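Local structure of proline iminopeptidase (Streptomyces halstedii, 3WMR) at residues V27-Y36 / D105-L114. The protein is an amidohydrolase of the peptidase S33 family that acts on polyketide substrates through a hydrophobic tunnel and is probably related in activity to proline-releasing aminopeptidases. Numbering follows the deposited sequence.
Sequences VPFGQYRTWY and DELDNLLNQL
The beta-hairpin at the edge of the alpha/beta-hydrolase sheet, strands 23-29 and 32-39 joined by a type II' turn from F29 to Y32, packs here against helix 100-113 and L114 just beyond its end, with F29, V27, T34 and Y36 touching E106, N109, L110, Q113 and L114. Strand 27-29 runs roughly antiparallel to the helix, 144° between their directions, the axes 8.8 Å apart at closest approach. F29 holds CG anti to its own N (chi1 173°), which carries the ring onto the first turn of segment 105-114: CA of E106 sits over one ring face, a CH-pi contact 3.8 Å from the centroid, while CB of N109 approaches obliquely. With a serine in place of F29, the backbone of E106 would probably lose its aromatic cover and a gap would open between turn and helix. Farther along, CG2 of V27 meets CD1 of L110 at 3.8 Å, and V27 CB lies against CB of Q113. CD2 of L114 stands almost squarely over the Y36 ring, 12° off its normal. The polar link runs between T34 and E106. E106 is extended, and its OE2 accepts a 2.7 Å hydrogen bond from OG1 of T34 through the anti lone pair; the other oxygen, OE1, takes the backbone N of L82, so both carboxylate oxygens of this buried acid are bonded, which probably favours its ionised form. Besides donating to E106, T34 OG1 accepts a bond from a water, whose second hydrogen goes to the backbone O of E106 at 2.9 Å.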
loop_
_atom_site.group_PDB
_atom_site.type_symbol
_atom_site.label_atom_id
_atom_site.label_comp_id
_atom_site.label_asym_id
_atom_site.label_seq_id
_atom_site.Cartn_x
_atom_site.Cartn_y
_atom_site.Cartn_z
ATOM N N VAL A 27 -2.683 -19.140 6.876
ATOM C CA VAL A 27 -3.973 -19.453 7.463
ATOM C C VAL A 27 -4.918 -19.798 6.312
ATOM O O VAL A 27 -4.749 -19.286 5.204
ATOM C CB VAL A 27 -4.510 -18.284 8.329
ATOM C CG1 VAL A 27 -3.495 -17.920 9.409
ATOM C CG2 VAL A 27 -4.842 -17.058 7.484
ATOM N N PRO A 28 -5.894 -20.693 6.553
ATOM C CA PRO A 28 -6.831 -20.991 5.471
ATOM C C PRO A 28 -7.753 -19.800 5.230
ATOM O O PRO A 28 -8.222 -19.176 6.179
ATOM C CB PRO A 28 -7.619 -22.192 6.002
ATOM C CG PRO A 28 -7.579 -22.024 7.485
ATOM C CD PRO A 28 -6.239 -21.409 7.795
ATOM N N PHE A 29 -7.952 -19.470 3.963
ATOM C CA PHE A 29 -8.916 -18.472 3.549
ATOM C C PHE A 29 -9.813 -19.201 2.568
ATOM O O PHE A 29 -9.496 -19.314 1.378
ATOM C CB PHE A 29 -8.217 -17.270 2.900
ATOM C CG PHE A 29 -9.165 -16.263 2.293
ATOM C CD1 PHE A 29 -10.352 -15.912 2.937
ATOM C CD2 PHE A 29 -8.851 -15.639 1.090
ATOM C CE1 PHE A 29 -11.211 -14.986 2.384
ATOM C CE2 PHE A 29 -9.709 -14.709 0.532
ATOM C CZ PHE A 29 -10.889 -14.385 1.178
ATOM N N GLY A 30 -10.917 -19.721 3.093
ATOM C CA GLY A 30 -11.764 -20.642 2.357
ATOM C C GLY A 30 -10.913 -21.707 1.689
ATOM O O GLY A 30 -10.139 -22.409 2.342
ATOM N N GLN A 31 -11.034 -21.778 0.369
ATOM C CA GLN A 31 -10.341 -22.758 -0.454
ATOM C C GLN A 31 -8.825 -22.503 -0.585
ATOM O O GLN A 31 -8.087 -23.397 -0.995
ATOM C CB GLN A 31 -11.001 -22.745 -1.837
ATOM C CG GLN A 31 -10.457 -23.722 -2.862
ATOM C CD GLN A 31 -11.066 -23.493 -4.230
ATOM O OE1 GLN A 31 -12.118 -22.861 -4.351
ATOM N NE2 GLN A 31 -10.405 -23.994 -5.271
ATOM N N TYR A 32 -8.363 -21.299 -0.241
ATOM C CA TYR A 32 -6.968 -20.898 -0.499
ATOM C C TYR A 32 -6.219 -20.612 0.796
ATOM O O TYR A 32 -6.785 -20.752 1.876
ATOM C CB TYR A 32 -6.933 -19.667 -1.420
ATOM C CG TYR A 32 -7.899 -19.751 -2.585
ATOM C CD1 TYR A 32 -7.642 -20.589 -3.670
ATOM C CD2 TYR A 32 -9.070 -18.996 -2.600
ATOM C CE1 TYR A 32 -8.522 -20.676 -4.732
ATOM C CE2 TYR A 32 -9.953 -19.069 -3.667
ATOM C CZ TYR A 32 -9.677 -19.908 -4.726
ATOM O OH TYR A 32 -10.563 -19.984 -5.787
ATOM N N ARG A 33 -4.950 -20.217 0.675
ATOM C CA ARG A 33 -4.087 -19.904 1.818
ATOM C C ARG A 33 -3.620 -18.440 1.777
ATOM O O ARG A 33 -3.290 -17.921 0.704
ATOM C CB ARG A 33 -2.847 -20.800 1.805
ATOM C CG ARG A 33 -3.111 -22.293 1.636
ATOM C CD ARG A 33 -3.826 -22.906 2.828
ATOM N NE ARG A 33 -3.068 -22.734 4.065
ATOM C CZ ARG A 33 -3.467 -23.158 5.259
ATOM N NH1 ARG A 33 -4.617 -23.808 5.394
ATOM N NH2 ARG A 33 -2.709 -22.933 6.326
ATOM N N THR A 34 -3.570 -17.797 2.944
ATOM C CA THR A 34 -3.001 -16.450 3.092
ATOM C C THR A 34 -1.753 -16.534 3.954
ATOM O O THR A 34 -1.824 -17.012 5.081
ATOM C CB THR A 34 -3.987 -15.486 3.785
ATOM O OG1 THR A 34 -5.175 -15.360 3.001
ATOM C CG2 THR A 34 -3.365 -14.102 3.984
ATOM N N TRP A 35 -0.629 -16.044 3.438
ATOM C CA TRP A 35 0.651 -16.078 4.149
ATOM C C TRP A 35 0.859 -14.840 5.009
ATOM O O TRP A 35 0.596 -13.714 4.568
ATOM C CB TRP A 35 1.813 -16.181 3.162
ATOM C CG TRP A 35 3.152 -16.362 3.826
ATOM C CD1 TRP A 35 3.765 -17.556 4.138
ATOM C CD2 TRP A 35 4.041 -15.329 4.273
ATOM N NE1 TRP A 35 4.972 -17.320 4.759
ATOM C CE2 TRP A 35 5.170 -15.964 4.844
ATOM C CE3 TRP A 35 3.995 -13.929 4.247
ATOM C CZ2 TRP A 35 6.240 -15.244 5.389
ATOM C CZ3 TRP A 35 5.055 -13.217 4.783
ATOM C CH2 TRP A 35 6.166 -13.878 5.356
ATOM N N TYR A 36 1.383 -15.054 6.217
ATOM C CA TYR A 36 1.594 -13.982 7.198
ATOM C C TYR A 36 2.905 -14.153 7.958
ATOM O O TYR A 36 3.557 -15.198 7.909
ATOM C CB TYR A 36 0.441 -13.961 8.214
ATOM C CG TYR A 36 0.546 -15.097 9.214
ATOM C CD1 TYR A 36 0.014 -16.349 8.923
ATOM C CD2 TYR A 36 1.217 -14.932 10.425
ATOM C CE1 TYR A 36 0.131 -17.406 9.812
ATOM C CE2 TYR A 36 1.341 -15.982 11.321
ATOM C CZ TYR A 36 0.795 -17.216 11.005
ATOM O OH TYR A 36 0.894 -18.267 11.875
ATOM N N ASP A 105 -12.463 -9.488 2.459
ATOM C CA ASP A 105 -12.822 -10.760 3.070
ATOM C C ASP A 105 -11.578 -11.465 3.576
ATOM O O ASP A 105 -11.618 -12.075 4.634
ATOM C CB ASP A 105 -13.545 -11.670 2.066
ATOM C CG ASP A 105 -14.969 -11.228 1.777
ATOM O OD1 ASP A 105 -15.556 -10.490 2.592
ATOM O OD2 ASP A 105 -15.515 -11.633 0.722
ATOM N N GLU A 106 -10.484 -11.377 2.819
ATOM C CA GLU A 106 -9.200 -11.936 3.235
ATOM C C GLU A 106 -8.642 -11.255 4.491
ATOM O O GLU A 106 -8.146 -11.923 5.395
ATOM C CB GLU A 106 -8.162 -11.833 2.100
ATOM C CG GLU A 106 -6.809 -12.407 2.482
ATOM C CD GLU A 106 -5.750 -12.287 1.406
ATOM O OE1 GLU A 106 -5.592 -11.203 0.786
ATOM O OE2 GLU A 106 -5.037 -13.291 1.202
ATOM N N LEU A 107 -8.688 -9.930 4.539
ATOM C CA LEU A 107 -8.206 -9.217 5.717
ATOM C C LEU A 107 -9.035 -9.603 6.950
ATOM O O LEU A 107 -8.468 -9.917 7.995
ATOM C CB LEU A 107 -8.203 -7.697 5.484
ATOM C CG LEU A 107 -7.952 -6.805 6.697
ATOM C CD1 LEU A 107 -6.606 -7.096 7.346
ATOM C CD2 LEU A 107 -8.046 -5.339 6.314
ATOM N N ASP A 108 -10.364 -9.581 6.828
ATOM C CA ASP A 108 -11.249 -10.010 7.927
ATOM C C ASP A 108 -10.905 -11.436 8.363
ATOM O O ASP A 108 -10.746 -11.701 9.551
ATOM C CB ASP A 108 -12.726 -9.946 7.520
ATOM C CG ASP A 108 -13.283 -8.544 7.571
ATOM O OD1 ASP A 108 -12.802 -7.718 8.382
ATOM O OD2 ASP A 108 -14.210 -8.263 6.804
ATOM N N ASN A 109 -10.780 -12.343 7.395
ATOM C CA ASN A 109 -10.422 -13.728 7.696
ATOM C C ASN A 109 -9.103 -13.791 8.454
ATOM O O ASN A 109 -8.992 -14.524 9.438
ATOM C CB ASN A 109 -10.355 -14.593 6.427
ATOM C CG ASN A 109 -9.839 -16.001 6.702
ATOM O OD1 ASN A 109 -8.684 -16.336 6.401
ATOM N ND2 ASN A 109 -10.682 -16.822 7.289
ATOM N N LEU A 110 -8.116 -13.006 8.024
ATOM C CA LEU A 110 -6.790 -13.034 8.654
ATOM C C LEU A 110 -6.804 -12.544 10.108
ATOM O O LEU A 110 -6.184 -13.147 10.986
ATOM C CB LEU A 110 -5.784 -12.205 7.849
ATOM C CG LEU A 110 -4.379 -12.137 8.444
ATOM C CD1 LEU A 110 -3.711 -13.503 8.402
ATOM C CD2 LEU A 110 -3.542 -11.102 7.705
ATOM N N LEU A 111 -7.495 -11.443 10.357
ATOM C CA LEU A 111 -7.633 -10.931 11.713
ATOM C C LEU A 111 -8.293 -11.987 12.609
ATOM O O LEU A 111 -7.898 -12.166 13.760
ATOM C CB LEU A 111 -8.452 -9.638 11.716
ATOM C CG LEU A 111 -7.830 -8.453 10.970
ATOM C CD1 LEU A 111 -8.888 -7.388 10.734
ATOM C CD2 LEU A 111 -6.631 -7.872 11.704
ATOM N N ASN A 112 -9.283 -12.692 12.066
ATOM C CA ASN A 112 -9.977 -13.753 12.799
ATOM C C ASN A 112 -9.066 -14.938 13.087
ATOM O O ASN A 112 -8.963 -15.363 14.236
ATOM C CB ASN A 112 -11.228 -14.232 12.034
ATOM C CG ASN A 112 -12.338 -13.195 11.997
ATOM O OD1 ASN A 112 -13.038 -13.064 10.998
ATOM N ND2 ASN A 112 -12.520 -12.472 13.081
ATOM N N GLN A 113 -8.391 -15.450 12.054
ATOM C CA GLN A 113 -7.530 -16.640 12.184
ATOM C C GLN A 113 -6.370 -16.404 13.156
ATOM O O GLN A 113 -5.996 -17.295 13.913
ATOM C CB GLN A 113 -6.967 -17.074 10.823
ATOM C CG GLN A 113 -8.001 -17.490 9.778
ATOM C CD GLN A 113 -8.655 -18.840 10.051
ATOM O OE1 GLN A 113 -8.057 -19.736 10.651
ATOM N NE2 GLN A 113 -9.888 -18.994 9.587
ATOM N N LEU A 114 -5.810 -15.203 13.150
ATOM C CA LEU A 114 -4.743 -14.859 14.102
ATOM C C LEU A 114 -5.268 -14.469 15.497
ATOM O O LEU A 114 -4.476 -14.211 16.386
ATOM C CB LEU A 114 -3.870 -13.726 13.552
ATOM C CG LEU A 114 -3.115 -14.015 12.249
ATOM C CD1 LEU A 114 -2.350 -12.768 11.822
ATOM C CD2 LEU A 114 -2.159 -15.189 12.399
HETATM O O HOH W 1 -6.931 -14.566 5.053
#